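Local coordinates for methionine gamma-lyase (Trichomonas vaginalis, PDB 1E5E), which is a pyridoxal phosphate-dependent enzyme of the Cys/Met metabolism family, seen here as an assembly of four chains, at residues Cys80-Ser85 / Ser243-His248. Sequence-based numbering, arbitrary orientation.
With PPJ (N-(hydroxy{3-hydroxy-2-methyl-5-[(phosphonooxy)methyl]pyridin-4-yl}methyl)norvaline), chain C; GOL (glycerol), chain F.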
loop_
_atom_site.group_PDB
_atom_site.type_symbol
_atom_site.label_atom_id
_atom_site.label_comp_id
_atom_site.label_asym_id
_atom_site.label_seq_id
_atom_site.Cartn_x
_atom_site.Cartn_y
_atom_site.Cartn_z
ATOM N N CYS A 80 -7.805 -23.721 2.086
ATOM C CA CYS A 80 -8.251 -22.645 1.211
ATOM C C CYS A 80 -7.033 -22.135 0.455
ATOM O O CYS A 80 -5.906 -22.020 0.941
ATOM C CB CYS A 80 -8.916 -21.532 2.067
ATOM S SG CYS A 80 -9.205 -20.015 1.115
ATOM N N VAL A 81 -7.198 -21.819 -0.806
ATOM C CA VAL A 81 -6.211 -21.271 -1.725
ATOM C C VAL A 81 -6.756 -19.921 -2.216
ATOM O O VAL A 81 -7.899 -19.891 -2.672
ATOM C CB VAL A 81 -6.011 -22.214 -2.912
ATOM C CG1 VAL A 81 -5.081 -21.626 -3.976
ATOM C CG2 VAL A 81 -5.479 -23.571 -2.452
ATOM N N ALA A 82 -6.015 -18.845 -2.042
ATOM C CA ALA A 82 -6.450 -17.537 -2.522
ATOM C C ALA A 82 -5.921 -17.270 -3.906
ATOM O O ALA A 82 -4.899 -17.858 -4.240
ATOM C CB ALA A 82 -5.968 -16.366 -1.621
ATOM N N THR A 83 -6.594 -16.486 -4.723
ATOM C CA THR A 83 -6.145 -16.214 -6.063
ATOM C C THR A 83 -6.359 -14.718 -6.345
ATOM O O THR A 83 -6.896 -13.980 -5.503
ATOM C CB THR A 83 -6.891 -16.988 -7.166
ATOM O OG1 THR A 83 -8.228 -16.494 -7.142
ATOM C CG2 THR A 83 -6.879 -18.502 -6.959
ATOM N N SER A 84 -5.870 -14.317 -7.527
ATOM C CA SER A 84 -5.969 -12.914 -7.878
ATOM C C SER A 84 -7.261 -12.565 -8.606
ATOM O O SER A 84 -7.374 -11.426 -9.060
ATOM C CB SER A 84 -4.702 -12.384 -8.580
ATOM O OG SER A 84 -4.626 -12.848 -9.903
ATOM N N SER A 85 -8.260 -13.433 -8.678
ATOM C CA SER A 85 -9.572 -13.083 -9.165
ATOM C C SER A 85 -10.485 -14.295 -8.970
ATOM O O SER A 85 -10.022 -15.433 -8.888
ATOM C CB SER A 85 -9.697 -12.651 -10.618
ATOM O OG SER A 85 -9.336 -13.723 -11.469
ATOM N N SER A 243 -2.435 -17.263 -11.283
ATOM C CA SER A 243 -3.312 -16.286 -10.644
ATOM C C SER A 243 -2.842 -16.096 -9.199
ATOM O O SER A 243 -3.395 -16.613 -8.230
ATOM C CB SER A 243 -4.768 -16.756 -10.700
ATOM O OG SER A 243 -5.629 -15.748 -10.194
ATOM N N VAL A 244 -1.756 -15.331 -9.086
ATOM C CA VAL A 244 -1.077 -15.160 -7.824
ATOM C C VAL A 244 -1.553 -13.889 -7.123
ATOM O O VAL A 244 -1.200 -12.795 -7.590
ATOM C CB VAL A 244 0.462 -15.115 -8.011
ATOM C CG1 VAL A 244 1.104 -14.951 -6.644
ATOM C CG2 VAL A 244 0.926 -16.423 -8.682
ATOM N N ILE A 245 -2.189 -14.077 -5.974
ATOM C CA ILE A 245 -2.687 -12.879 -5.291
ATOM C C ILE A 245 -1.531 -12.054 -4.731
ATOM O O ILE A 245 -0.576 -12.587 -4.159
ATOM C CB ILE A 245 -3.692 -13.202 -4.189
ATOM C CG1 ILE A 245 -4.416 -11.921 -3.690
ATOM C CG2 ILE A 245 -3.031 -13.879 -3.002
ATOM C CD1 ILE A 245 -5.487 -12.253 -2.638
ATOM N N SER A 246 -1.672 -10.751 -4.766
ATOM C CA SER A 246 -0.745 -9.809 -4.146
ATOM C C SER A 246 -0.922 -9.895 -2.629
ATOM O O SER A 246 -2.044 -9.681 -2.141
ATOM C CB SER A 246 -1.104 -8.361 -4.513
ATOM O OG SER A 246 -0.469 -7.444 -3.599
ATOM N N PRO A 247 0.164 -9.984 -1.883
ATOM C CA PRO A 247 0.127 -9.988 -0.438
ATOM C C PRO A 247 -0.512 -8.729 0.121
ATOM O O PRO A 247 -1.247 -8.764 1.113
ATOM C CB PRO A 247 1.606 -10.113 -0.002
ATOM C CG PRO A 247 2.212 -10.814 -1.191
ATOM C CD PRO A 247 1.555 -10.161 -2.405
ATOM N N HIS A 248 -0.342 -7.600 -0.553
ATOM C CA HIS A 248 -0.959 -6.349 -0.135
ATOM C C HIS A 248 -2.472 -6.472 -0.268
ATOM O O HIS A 248 -3.187 -6.076 0.625
ATOM C CB HIS A 248 -0.389 -5.217 -0.988
ATOM C CG HIS A 248 -1.242 -3.981 -0.975
ATOM N ND1 HIS A 248 -2.303 -3.868 -1.882
ATOM C CD2 HIS A 248 -1.266 -2.888 -0.201
ATOM C CE1 HIS A 248 -2.912 -2.722 -1.667
ATOM N NE2 HIS A 248 -2.294 -2.108 -0.652
HETATM N N1 PPJ C . -18.324 -15.702 -9.427
HETATM C C2 PPJ C . -19.393 -14.898 -9.253
HETATM C C6 PPJ C . -17.240 -15.281 -10.136
HETATM C C2A PPJ C . -20.693 -15.330 -8.938
HETATM C C3 PPJ C . -19.236 -13.564 -9.683
HETATM O O3 PPJ C . -20.324 -12.843 -9.634
HETATM C C4 PPJ C . -18.045 -13.069 -10.223
HETATM C C4A PPJ C . -18.003 -11.702 -10.632
HETATM C C5 PPJ C . -17.011 -13.953 -10.531
HETATM N N PPJ C . -19.092 -10.996 -10.988
HETATM C C5A PPJ C . -15.692 -13.553 -10.922
HETATM O OP4 PPJ C . -15.076 -13.061 -9.898
HETATM P P PPJ C . -13.975 -11.982 -10.298
HETATM O OP1 PPJ C . -13.276 -11.592 -8.919
HETATM O OP2 PPJ C . -14.677 -10.762 -10.967
HETATM O OP3 PPJ C . -12.892 -12.585 -11.297
HETATM C CA PPJ C . -19.093 -9.668 -11.294
HETATM C CB PPJ C . -18.077 -9.072 -12.175
HETATM C C PPJ C . -20.394 -9.152 -11.576
HETATM C CG PPJ C . -17.999 -9.382 -13.625
HETATM C CD PPJ C . -18.589 -8.280 -14.370
HETATM O O PPJ C . -21.374 -9.982 -11.585
HETATM O OXT PPJ C . -20.690 -7.898 -11.358
HETATM C C1 GOL F . -1.268 -17.349 -4.998
HETATM O O1 GOL F . -2.576 -16.735 -5.096
HETATM C C2 GOL F . -1.154 -18.027 -3.602
HETATM O O2 GOL F . -0.013 -17.633 -2.874
HETATM C C3 GOL F . -1.167 -19.566 -3.716
HETATM O O3 GOL F . 0.159 -20.033 -3.845
#
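Ser-84, just past the end of strand 79-83, points its backbone N-H at Ser-243, whose hydroxyl accepts it at 3.0 Å (Ser-84 N to Ser-243 OG). The Ser-243 carbonyl O is a second, weak acceptor of the same N-H, so one amide is shared by the side chain and backbone of a single residue. The geometry follows from the Ser-243 side chain: OG lies anti to its own backbone N (chi1 -174°), beside the carbonyl carbon, which lets both oxygens face the strand end. That hydroxyl also packs against Thr-83 CB at 3.5 Å and is hydrogen-bonded to the carbonyl of Gly-242 of the second subunit. The hydroxyl of Ser-84 pairs across the interface with Ser-84 OG of that subunit.

Packing is close around Ile-245 as well. Its CB sits 3.5 Å from the Thr-83 carbonyl O, with CG1 and CD1 alongside the same oxygen, while CG2 reaches Ala-82 CB at a looser 4.1 Å. Looser still is the margin where the Ala-82 carbonyl and the Ile-245 amide do not meet directly, and a glycerol, probably from the crystallisation liquor, bridges them: its O1 donates to Ala-82 O and accepts a nearly straight bond (173°) from Ile-245 N.

Thr-83 OG1 reaches forward to donate a hydrogen bond to Ser-85 O at 2.7 Å, from above the carbonyl plane. Ser-85 CB lies 3.3 Å from phosphate oxygen OP3 of PPJ. Ser-85 OG caps helix 86-97 at Gly-88 N and is also hydrogen-bonded to the Gly-242 carbonyl O of the second subunit, a strand-turn-helix at the ligand's phosphate. The contact thus joins strand 79-83, outermost in this chain's seven-stranded sheet and antiparallel to strand 220-224, to the link between helices 226-241 and 247-257, with Val-64 of helix 62-75 against Ala-82 and Ile-245.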